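Long-range contacts in 6-carboxyhexanoate--coa ligase (Bacillus subtilis, PDB 5FLG), which belongs to a ligase family of mixed alpha/beta fold, here holding pimelic acid, phosphoaminophosphonic acid-adenylate ester and magnesium: residues 79-90 against 210-220; 171-179 against 197-206. One frame throughout, in Å; residues are numbered along the deposited sequence.

Contact 1 of 2, residues 79-90 against 210-220; sequences LPVHTNEVSCPE and MGYQRITAMKE. With PML (pimelic acid), chain C.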
# COMPACT_ATOMS: atom_id res chain seq x y z
N LEU A 79 25.45 -7.93 14.29
CA LEU A 79 26.22 -7.61 15.47
C LEU A 79 26.31 -8.83 16.37
O LEU A 79 25.34 -9.56 16.53
CB LEU A 79 25.56 -6.46 16.24
CG LEU A 79 25.49 -5.12 15.51
CD1 LEU A 79 24.55 -4.19 16.25
CD2 LEU A 79 26.87 -4.47 15.35
N PRO A 80 27.45 -8.96 17.07
CA PRO A 80 27.54 -9.78 18.28
C PRO A 80 26.54 -9.41 19.36
O PRO A 80 26.27 -8.23 19.59
CB PRO A 80 28.96 -9.54 18.78
CG PRO A 80 29.40 -8.26 18.14
CD PRO A 80 28.59 -8.03 16.90
N VAL A 81 25.83 -10.42 19.88
CA VAL A 81 24.79 -10.21 20.85
C VAL A 81 25.24 -10.60 22.26
O VAL A 81 25.92 -11.59 22.46
CB VAL A 81 23.58 -11.07 20.47
CG1 VAL A 81 22.55 -11.07 21.58
CG2 VAL A 81 23.00 -10.57 19.17
N HIS A 82 24.78 -9.84 23.24
CA HIS A 82 24.92 -10.20 24.64
C HIS A 82 23.60 -9.86 25.37
O HIS A 82 22.97 -8.82 25.10
CB HIS A 82 26.09 -9.44 25.29
CG HIS A 82 26.30 -9.79 26.73
ND1 HIS A 82 26.52 -11.08 27.17
CD2 HIS A 82 26.18 -9.03 27.85
CE1 HIS A 82 26.51 -11.11 28.49
NE2 HIS A 82 26.32 -9.88 28.93
N THR A 83 23.11 -10.80 26.17
CA THR A 83 21.89 -10.61 26.90
C THR A 83 22.19 -10.24 28.34
O THR A 83 22.82 -10.99 29.06
CB THR A 83 20.98 -11.86 26.88
OG1 THR A 83 20.63 -12.17 25.52
CG2 THR A 83 19.72 -11.59 27.66
N ASN A 84 21.77 -9.05 28.74
CA ASN A 84 21.92 -8.61 30.10
C ASN A 84 20.62 -8.85 30.82
O ASN A 84 19.64 -8.13 30.58
CB ASN A 84 22.22 -7.11 30.14
CG ASN A 84 23.47 -6.76 29.35
OD1 ASN A 84 24.56 -6.94 29.83
ND2 ASN A 84 23.29 -6.37 28.09
N GLU A 85 20.66 -9.75 31.79
CA GLU A 85 19.47 -10.08 32.59
C GLU A 85 19.39 -9.08 33.72
O GLU A 85 20.32 -8.93 34.49
CB GLU A 85 19.60 -11.49 33.17
CG GLU A 85 19.95 -12.54 32.13
CD GLU A 85 18.72 -13.14 31.47
OE1 GLU A 85 17.61 -12.94 32.00
OE2 GLU A 85 18.85 -13.81 30.43
N VAL A 86 18.27 -8.38 33.82
CA VAL A 86 18.06 -7.48 34.92
C VAL A 86 16.71 -7.81 35.55
O VAL A 86 15.94 -8.59 35.00
CB VAL A 86 18.09 -6.01 34.46
CG1 VAL A 86 19.48 -5.65 33.91
CG2 VAL A 86 17.02 -5.77 33.41
N SER A 87 16.44 -7.26 36.72
CA SER A 87 15.29 -7.67 37.51
C SER A 87 14.14 -6.68 37.46
O SER A 87 13.02 -6.99 37.89
CB SER A 87 15.76 -7.85 38.94
OG SER A 87 16.99 -8.56 38.96
N CYS A 88 14.40 -5.48 36.96
CA CYS A 88 13.34 -4.47 36.83
C CYS A 88 13.77 -3.39 35.83
O CYS A 88 14.96 -3.25 35.53
CB CYS A 88 13.07 -3.81 38.19
SG CYS A 88 14.35 -2.63 38.70
N PRO A 89 12.82 -2.56 35.38
CA PRO A 89 13.08 -1.57 34.36
C PRO A 89 14.09 -0.51 34.78
O PRO A 89 14.85 -0.04 33.95
CB PRO A 89 11.72 -0.93 34.12
CG PRO A 89 10.74 -1.95 34.60
CD PRO A 89 11.40 -2.63 35.74
N GLU A 90 14.07 -0.12 36.04
CA GLU A 90 14.99 0.92 36.51
C GLU A 90 16.42 0.41 36.47
O GLU A 90 17.36 1.16 36.16
CB GLU A 90 14.65 1.38 37.93
CG GLU A 90 13.24 1.96 38.07
CD GLU A 90 12.12 0.91 38.16
OE1 GLU A 90 12.37 -0.32 38.32
OE2 GLU A 90 10.94 1.31 38.04
N MET A 210 30.19 -2.30 21.44
CA MET A 210 29.54 -3.20 22.36
C MET A 210 28.67 -4.23 21.64
O MET A 210 28.13 -5.15 22.27
CB MET A 210 28.71 -2.41 23.37
CG MET A 210 27.69 -1.48 22.74
SD MET A 210 26.68 -0.64 23.98
CE MET A 210 26.17 0.79 23.04
N GLY A 211 28.44 -4.04 20.35
CA GLY A 211 27.46 -4.84 19.62
C GLY A 211 26.01 -4.60 20.04
O GLY A 211 25.61 -3.46 20.33
N TYR A 212 25.24 -5.67 20.12
CA TYR A 212 23.79 -5.63 20.43
C TYR A 212 23.57 -6.14 21.84
O TYR A 212 23.66 -7.34 22.11
CB TYR A 212 23.03 -6.50 19.45
CG TYR A 212 21.49 -6.50 19.56
CD1 TYR A 212 20.74 -5.53 18.91
CD2 TYR A 212 20.83 -7.61 20.02
CE1 TYR A 212 19.37 -5.60 18.84
CE2 TYR A 212 19.43 -7.69 20.01
CZ TYR A 212 18.71 -6.68 19.41
OH TYR A 212 17.35 -6.67 19.41
N GLN A 213 23.34 -5.20 22.76
CA GLN A 213 23.28 -5.49 24.17
C GLN A 213 21.83 -5.51 24.58
O GLN A 213 21.22 -4.46 24.75
CB GLN A 213 24.04 -4.42 24.96
CG GLN A 213 25.55 -4.44 24.74
CD GLN A 213 26.24 -5.53 25.54
OE1 GLN A 213 25.77 -5.95 26.60
NE2 GLN A 213 27.36 -6.01 25.02
N ARG A 214 21.23 -6.70 24.64
CA ARG A 214 19.84 -6.81 25.04
C ARG A 214 19.72 -6.55 26.52
O ARG A 214 20.50 -7.05 27.30
CB ARG A 214 19.32 -8.23 24.73
CG ARG A 214 19.53 -8.64 23.31
CD ARG A 214 19.09 -10.06 23.04
NE ARG A 214 17.65 -10.19 23.16
CZ ARG A 214 17.03 -11.09 23.91
NH1 ARG A 214 17.72 -11.91 24.67
NH2 ARG A 214 15.71 -11.15 23.91
N ILE A 215 18.64 -5.89 26.92
CA ILE A 215 18.36 -5.63 28.30
C ILE A 215 16.93 -6.11 28.61
O ILE A 215 15.95 -5.61 28.04
CB ILE A 215 18.51 -4.13 28.58
CG1 ILE A 215 19.94 -3.67 28.23
CG2 ILE A 215 18.18 -3.85 30.02
CD1 ILE A 215 20.16 -2.18 28.33
N THR A 216 16.80 -7.09 29.50
CA THR A 216 15.56 -7.89 29.52
C THR A 216 14.35 -7.20 30.14
O THR A 216 13.22 -7.57 29.85
CB THR A 216 15.75 -9.23 30.23
OG1 THR A 216 16.17 -9.02 31.59
CG2 THR A 216 16.74 -10.08 29.48
N ALA A 217 14.56 -6.12 30.87
CA ALA A 217 13.46 -5.28 31.28
C ALA A 217 13.83 -3.82 31.10
O ALA A 217 14.76 -3.34 31.76
CB ALA A 217 13.12 -5.55 32.75
N MET A 218 13.02 -3.09 30.34
CA MET A 218 13.32 -1.67 30.05
C MET A 218 12.12 -0.77 30.36
O MET A 218 12.18 0.46 30.25
CB MET A 218 13.73 -1.50 28.59
CG MET A 218 15.11 -2.03 28.27
SD MET A 218 16.41 -0.95 28.91
CE MET A 218 16.57 0.25 27.60
N LYS A 219 10.99 -1.41 30.65
CA LYS A 219 9.76 -0.70 31.03
C LYS A 219 8.81 -1.71 31.67
O LYS A 219 9.11 -2.90 31.68
CB LYS A 219 9.09 -0.14 29.80
CG LYS A 219 8.65 -1.21 28.82
CD LYS A 219 7.58 -0.68 27.88
CE LYS A 219 7.11 -1.73 26.91
NZ LYS A 219 6.05 -1.17 26.03
N GLU A 220 7.62 -1.27 32.06
CA GLU A 220 6.65 -2.15 32.73
C GLU A 220 5.71 -2.76 31.71
O GLU A 220 5.33 -2.12 30.73
CB GLU A 220 5.83 -1.39 33.77
CG GLU A 220 6.63 -0.80 34.92
CD GLU A 220 7.18 -1.83 35.90
OE1 GLU A 220 6.92 -3.04 35.75
OE2 GLU A 220 7.91 -1.43 36.83
C1 PML C . 15.05 -8.09 21.49
O11 PML C . 16.30 -8.28 21.31
O12 PML C . 14.34 -8.99 22.06
C2 PML C . 14.55 -6.64 21.38
C3 PML C . 13.40 -6.37 20.43
C4 PML C . 12.49 -5.21 20.88
C5 PML C . 12.23 -4.16 19.82
C6 PML C . 10.76 -3.79 19.64
C7 PML C . 9.90 -4.99 19.23
O71 PML C . 10.18 -5.61 18.18
O72 PML C . 8.87 -5.26 19.90

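Contact 2 of 2, residues 171-179 against 197-206; sequences RIKEALALA and DPDYITGYVA. With MG (magnesium ion), chain F; PML (pimelic acid), chain C; ANP (phosphoaminophosphonic acid-adenylate ester), chain D.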
# COMPACT_ATOMS: atom_id res chain seq x y z
N ARG A 171 10.56 -10.76 16.44
CA ARG A 171 10.94 -9.48 17.03
C ARG A 171 12.47 -9.32 16.98
O ARG A 171 12.98 -8.20 16.77
CB ARG A 171 10.47 -9.40 18.49
CG ARG A 171 9.08 -8.84 18.70
CD ARG A 171 8.87 -8.44 20.15
NE ARG A 171 7.57 -7.78 20.39
CZ ARG A 171 6.51 -8.40 20.90
NH1 ARG A 171 6.57 -9.71 21.12
NH2 ARG A 171 5.37 -7.76 21.11
N ILE A 172 13.18 -10.38 17.35
CA ILE A 172 14.64 -10.28 17.52
C ILE A 172 15.30 -10.23 16.15
O ILE A 172 16.16 -9.37 15.88
CB ILE A 172 15.21 -11.44 18.34
CG1 ILE A 172 14.71 -11.36 19.77
CG2 ILE A 172 16.73 -11.44 18.29
CD1 ILE A 172 14.86 -12.67 20.54
N LYS A 173 14.77 -11.03 15.24
CA LYS A 173 15.24 -10.97 13.85
C LYS A 173 15.11 -9.57 13.24
O LYS A 173 16.06 -9.04 12.66
CB LYS A 173 14.48 -11.94 12.99
CG LYS A 173 15.10 -12.06 11.61
CD LYS A 173 14.32 -13.05 10.76
CE LYS A 173 12.86 -12.65 10.68
NZ LYS A 173 12.24 -13.28 9.52
N GLU A 174 13.96 -8.95 13.45
CA GLU A 174 13.71 -7.63 12.94
C GLU A 174 14.58 -6.58 13.61
O GLU A 174 15.23 -5.81 12.94
CB GLU A 174 12.22 -7.27 13.05
CG GLU A 174 11.35 -8.03 12.04
CD GLU A 174 9.86 -8.17 12.44
OE1 GLU A 174 9.39 -7.59 13.45
OE2 GLU A 174 9.13 -8.86 11.72
N ALA A 175 14.69 -6.64 14.93
CA ALA A 175 15.41 -5.65 15.65
C ALA A 175 16.89 -5.74 15.33
O ALA A 175 17.57 -4.72 15.21
CB ALA A 175 15.19 -5.82 17.13
N LEU A 176 17.41 -6.97 15.34
CA LEU A 176 18.84 -7.15 15.10
C LEU A 176 19.20 -6.80 13.65
O LEU A 176 20.30 -6.27 13.38
CB LEU A 176 19.29 -8.56 15.51
CG LEU A 176 20.78 -8.90 15.46
CD1 LEU A 176 21.67 -7.84 16.13
CD2 LEU A 176 21.01 -10.25 16.10
N ALA A 177 18.30 -7.06 12.71
CA ALA A 177 18.56 -6.64 11.34
C ALA A 177 18.65 -5.13 11.25
O ALA A 177 19.56 -4.58 10.57
CB ALA A 177 17.50 -7.14 10.40
N LEU A 178 17.67 -4.46 11.88
CA LEU A 178 17.68 -3.00 11.93
C LEU A 178 18.94 -2.46 12.58
O LEU A 178 19.58 -1.55 12.04
CB LEU A 178 16.44 -2.49 12.68
CG LEU A 178 16.22 -0.98 12.63
CD1 LEU A 178 14.76 -0.64 12.87
CD2 LEU A 178 17.11 -0.29 13.66
N ALA A 179 19.22 -2.94 13.79
CA ALA A 179 20.32 -2.46 14.54
C ALA A 179 21.63 -2.67 13.82
O ALA A 179 22.50 -1.83 13.91
CB ALA A 179 20.38 -3.05 15.91
N ASP A 197 5.14 -1.97 22.33
CA ASP A 197 4.10 -3.01 22.60
C ASP A 197 3.84 -3.16 24.12
O ASP A 197 4.78 -3.27 24.90
CB ASP A 197 4.55 -4.36 22.07
CG ASP A 197 4.81 -4.37 20.56
OD1 ASP A 197 4.60 -3.37 19.83
OD2 ASP A 197 5.34 -5.41 20.10
N PRO A 198 2.56 -3.36 24.53
CA PRO A 198 2.30 -3.49 25.96
C PRO A 198 2.81 -4.81 26.54
O PRO A 198 2.96 -4.94 27.75
CB PRO A 198 0.77 -3.38 26.05
CG PRO A 198 0.28 -3.76 24.70
CD PRO A 198 1.32 -3.23 23.75
N ASP A 199 3.17 -5.74 25.69
CA ASP A 199 3.38 -7.11 26.16
C ASP A 199 4.80 -7.54 25.85
O ASP A 199 5.10 -8.74 25.87
CB ASP A 199 2.39 -8.06 25.51
CG ASP A 199 2.34 -7.88 23.99
OD1 ASP A 199 2.84 -6.85 23.44
OD2 ASP A 199 1.84 -8.82 23.34
N TYR A 200 5.71 -6.58 25.70
CA TYR A 200 7.12 -6.91 25.49
C TYR A 200 8.06 -5.86 26.06
O TYR A 200 8.01 -4.68 25.65
CB TYR A 200 7.38 -7.08 24.01
CG TYR A 200 8.64 -7.83 23.71
CD1 TYR A 200 8.69 -9.22 23.80
CD2 TYR A 200 9.83 -7.14 23.43
CE1 TYR A 200 9.85 -9.92 23.52
CE2 TYR A 200 11.01 -7.82 23.23
CZ TYR A 200 11.03 -9.20 23.27
OH TYR A 200 12.19 -9.87 22.97
N ILE A 201 8.81 -6.24 27.09
CA ILE A 201 9.54 -5.27 27.91
C ILE A 201 11.06 -5.30 27.71
O ILE A 201 11.79 -4.49 28.29
CB ILE A 201 9.23 -5.45 29.39
CG1 ILE A 201 9.73 -6.80 29.89
CG2 ILE A 201 7.73 -5.34 29.62
CD1 ILE A 201 9.76 -6.90 31.40
N THR A 202 11.53 -6.24 26.90
CA THR A 202 12.94 -6.28 26.51
C THR A 202 13.27 -5.23 25.49
O THR A 202 12.44 -4.88 24.64
CB THR A 202 13.33 -7.62 25.95
OG1 THR A 202 13.07 -8.62 26.93
CG2 THR A 202 14.80 -7.66 25.59
N GLY A 203 14.41 -4.56 25.71
CA GLY A 203 14.93 -3.60 24.74
C GLY A 203 16.42 -3.82 24.55
O GLY A 203 16.94 -4.89 24.86
N TYR A 204 17.12 -2.79 24.05
CA TYR A 204 18.53 -2.94 23.80
C TYR A 204 19.21 -1.60 23.57
O TYR A 204 18.57 -0.56 23.44
CB TYR A 204 18.81 -3.83 22.58
CG TYR A 204 18.41 -3.23 21.22
CD1 TYR A 204 19.27 -2.40 20.52
CD2 TYR A 204 17.17 -3.52 20.64
CE1 TYR A 204 18.93 -1.87 19.32
CE2 TYR A 204 16.86 -3.07 19.37
CZ TYR A 204 17.72 -2.17 18.76
OH TYR A 204 17.45 -1.68 17.50
N VAL A 205 20.52 -1.64 23.73
CA VAL A 205 21.42 -0.58 23.25
C VAL A 205 22.40 -1.27 22.32
O VAL A 205 22.76 -2.43 22.53
CB VAL A 205 22.19 0.02 24.44
CG1 VAL A 205 23.32 0.94 23.95
CG2 VAL A 205 21.26 0.84 25.30
N ALA A 206 22.67 -0.63 21.19
CA ALA A 206 23.56 -1.20 20.20
C ALA A 206 24.63 -0.17 19.85
O ALA A 206 24.36 1.03 19.77
CB ALA A 206 22.80 -1.57 18.97
MG MG F . 5.60 -2.09 18.30
C1 PML C . 15.05 -8.09 21.49
O11 PML C . 16.30 -8.28 21.31
O12 PML C . 14.34 -8.99 22.06
C2 PML C . 14.55 -6.64 21.38
C3 PML C . 13.40 -6.37 20.43
C4 PML C . 12.49 -5.21 20.88
C5 PML C . 12.23 -4.16 19.82
C6 PML C . 10.76 -3.79 19.64
C7 PML C . 9.90 -4.99 19.23
O71 PML C . 10.18 -5.61 18.18
O72 PML C . 8.87 -5.26 19.90
PG ANP D . 5.59 -3.72 15.25
O1G ANP D . 4.43 -4.28 14.48
O2G ANP D . 5.38 -3.78 16.74
O3G ANP D . 6.94 -4.24 14.88
PB ANP D . 6.99 -1.12 14.89
O1B ANP D . 8.04 -1.84 14.12
O2B ANP D . 6.51 0.24 14.56
N3B ANP D . 5.54 -2.06 14.83
PA ANP D . 8.54 -1.98 17.16
O1A ANP D . 8.15 -2.38 18.51
O2A ANP D . 9.12 -2.94 16.17
O3A ANP D . 7.38 -1.11 16.47
O5' ANP D . 9.64 -0.77 17.41
C5' ANP D . 9.54 0.06 18.54
C4' ANP D . 9.74 1.52 18.11
O4' ANP D . 10.99 1.63 17.42
C3' ANP D . 8.66 1.98 17.15
O3' ANP D . 7.57 2.60 17.83
C2' ANP D . 9.37 3.01 16.32
O2' ANP D . 9.43 4.23 17.06
C1' ANP D . 10.75 2.42 16.24
N9 ANP D . 10.87 1.65 15.00
C8 ANP D . 10.32 0.41 14.72
N7 ANP D . 10.73 0.00 13.49
C5 ANP D . 11.50 1.00 12.98
C6 ANP D . 12.22 1.27 11.72
N6 ANP D . 12.21 0.41 10.70
N1 ANP D . 12.92 2.42 11.60
C2 ANP D . 12.93 3.33 12.59
N3 ANP D . 12.37 3.15 13.79
C4 ANP D . 11.57 2.07 13.98
O HOH W 1 4.06 -0.70 16.89

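Contact 1 of 2, residues 79-90 against 210-220
The guanidinium group of Arg214 is met at its edge, close to its plane, by the hydroxyl of Thr83 and by a carboxylate of pimelic acid. Arg214 NH1 donates to Thr83 OG1 at 3.0 Å. Arg214 NE donates to O11 of pimelic acid, also at 3.0 Å, and Arg214 NH2 donates to O12. The Arg214 chain bends at chi3 (68°), which turns the guanidinium toward both partners. Together the three bonds fix the rotation of the guanidinium. The Tyr212 ring has O11 at its edge too, and Tyr212 OH donates to O11 at 2.7 Å. Tyr212 and Arg214 thus line the pimelic acid pocket. Val81 CG2 lies obliquely to the tyrosine ring, 3.8 Å from Tyr212 CD2.

The sheet face of His82, Asn84, Gln213 and Ile215 carries a different set of bonds. Gln213 OE1 sits at the edge of the His82 ring, 3.3 Å from His82 CD2. It accepts a nearly straight bond (171°) from Asn84 ND2 at 2.9 Å. The two amide planes stand 37° apart. At its other end, Gln213 NE2 donates to Met210 O. Asn84 ND2 also reaches Arg214 O from above the carbonyl plane, and Asn84 N bonds to the same oxygen.

Backbone bonds link Pro80, His82 and Asn84 to Tyr212, Arg214 and Thr216, as in a parallel pair. Beyond them, Val86 N donates to Thr216 OG1 at 3.1 Å. Pro89 rests on the backbone of the other segment, with its CG 3.5 Å from Lys219 O.

Strand 81-84 is an outermost strand of the mixed sheet within this chain. Strand 211-215 lies between it and strand 203-207. Helix 170-184 packs on Val81, Tyr212 and Arg214, while helix 89-102 touches Asn84 and Ile215 from the other face.

Contact 2 of 2, residues 171-179 against 197-206
Arg171 reaches Tyr200 and Asp197 with a side chain extended from CG to NE. Tyr200 holds its CG anti to the backbone N (chi1 -162°), which turns a face of the ring to the arginine chain. The two side chains run past each other in opposite directions, with guanidinium and ring planes 11° apart. Arg171 CD makes a CH-pi contact over the ring, 3.5 Å from the centroid of Tyr200. Tyr200 CB covers one face of the guanidinium.

At the guanidinium edge, Arg171 NH2 forms a salt bridge to Asp197 OD2 at 2.6 Å. Asp197 OD2 accepts with its anti lone pair. Asp199 OD1 joins the network at 3.6 Å from Arg171 NH2; it also bonds to Ser55. Arg171 NE donates to O72 of pimelic acid at 2.9 Å. Tyr200 OH donates to O12, a very short bond of 2.5 Å. The other carboxylate oxygen of Asp197, OD1, binds magnesium at 2.2 Å. Asp197 thus ties the arginine to the metal site, which Asp196 and the phosphoaminophosphonic acid-adenylate ester share.

Farther along the helix the packing is apolar. Ala175 CB lies 3.9 Å from Tyr204 CE2, and Ala179 CB is as close to Tyr204 CE1. Tyr204 OH is hydrogen-bonded to Arg228.

Helix 171-179 and strand 203-206 run 20° apart in direction. Helix 170-184 also packs on the flanking strands 211-215 and 188-194 of the mixed sheet.

Overall arrangement
Both contacts reach the same mixed sheet, where strands 211-215 and 203-207 are neighbours. Contact 1 is partly buried and adds a strand that is outermost within this chain; its chemistry is mainly backbone pairing with amide and hydroxyl bonds. Contact 2 is buried nearer the centre of the chain and sets a helix against the sheet through ionic, aromatic and apolar contacts. They hold opposite ends of pimelic acid with an arginine each, though Tyr200 of contact 2 also reaches the end bound by contact 1. Lys219 NZ joins the two by bonding to Asp197 O, and Tyr212 packs on Ala175. Along the chain, contact 2 is nested within the loop closed by contact 1.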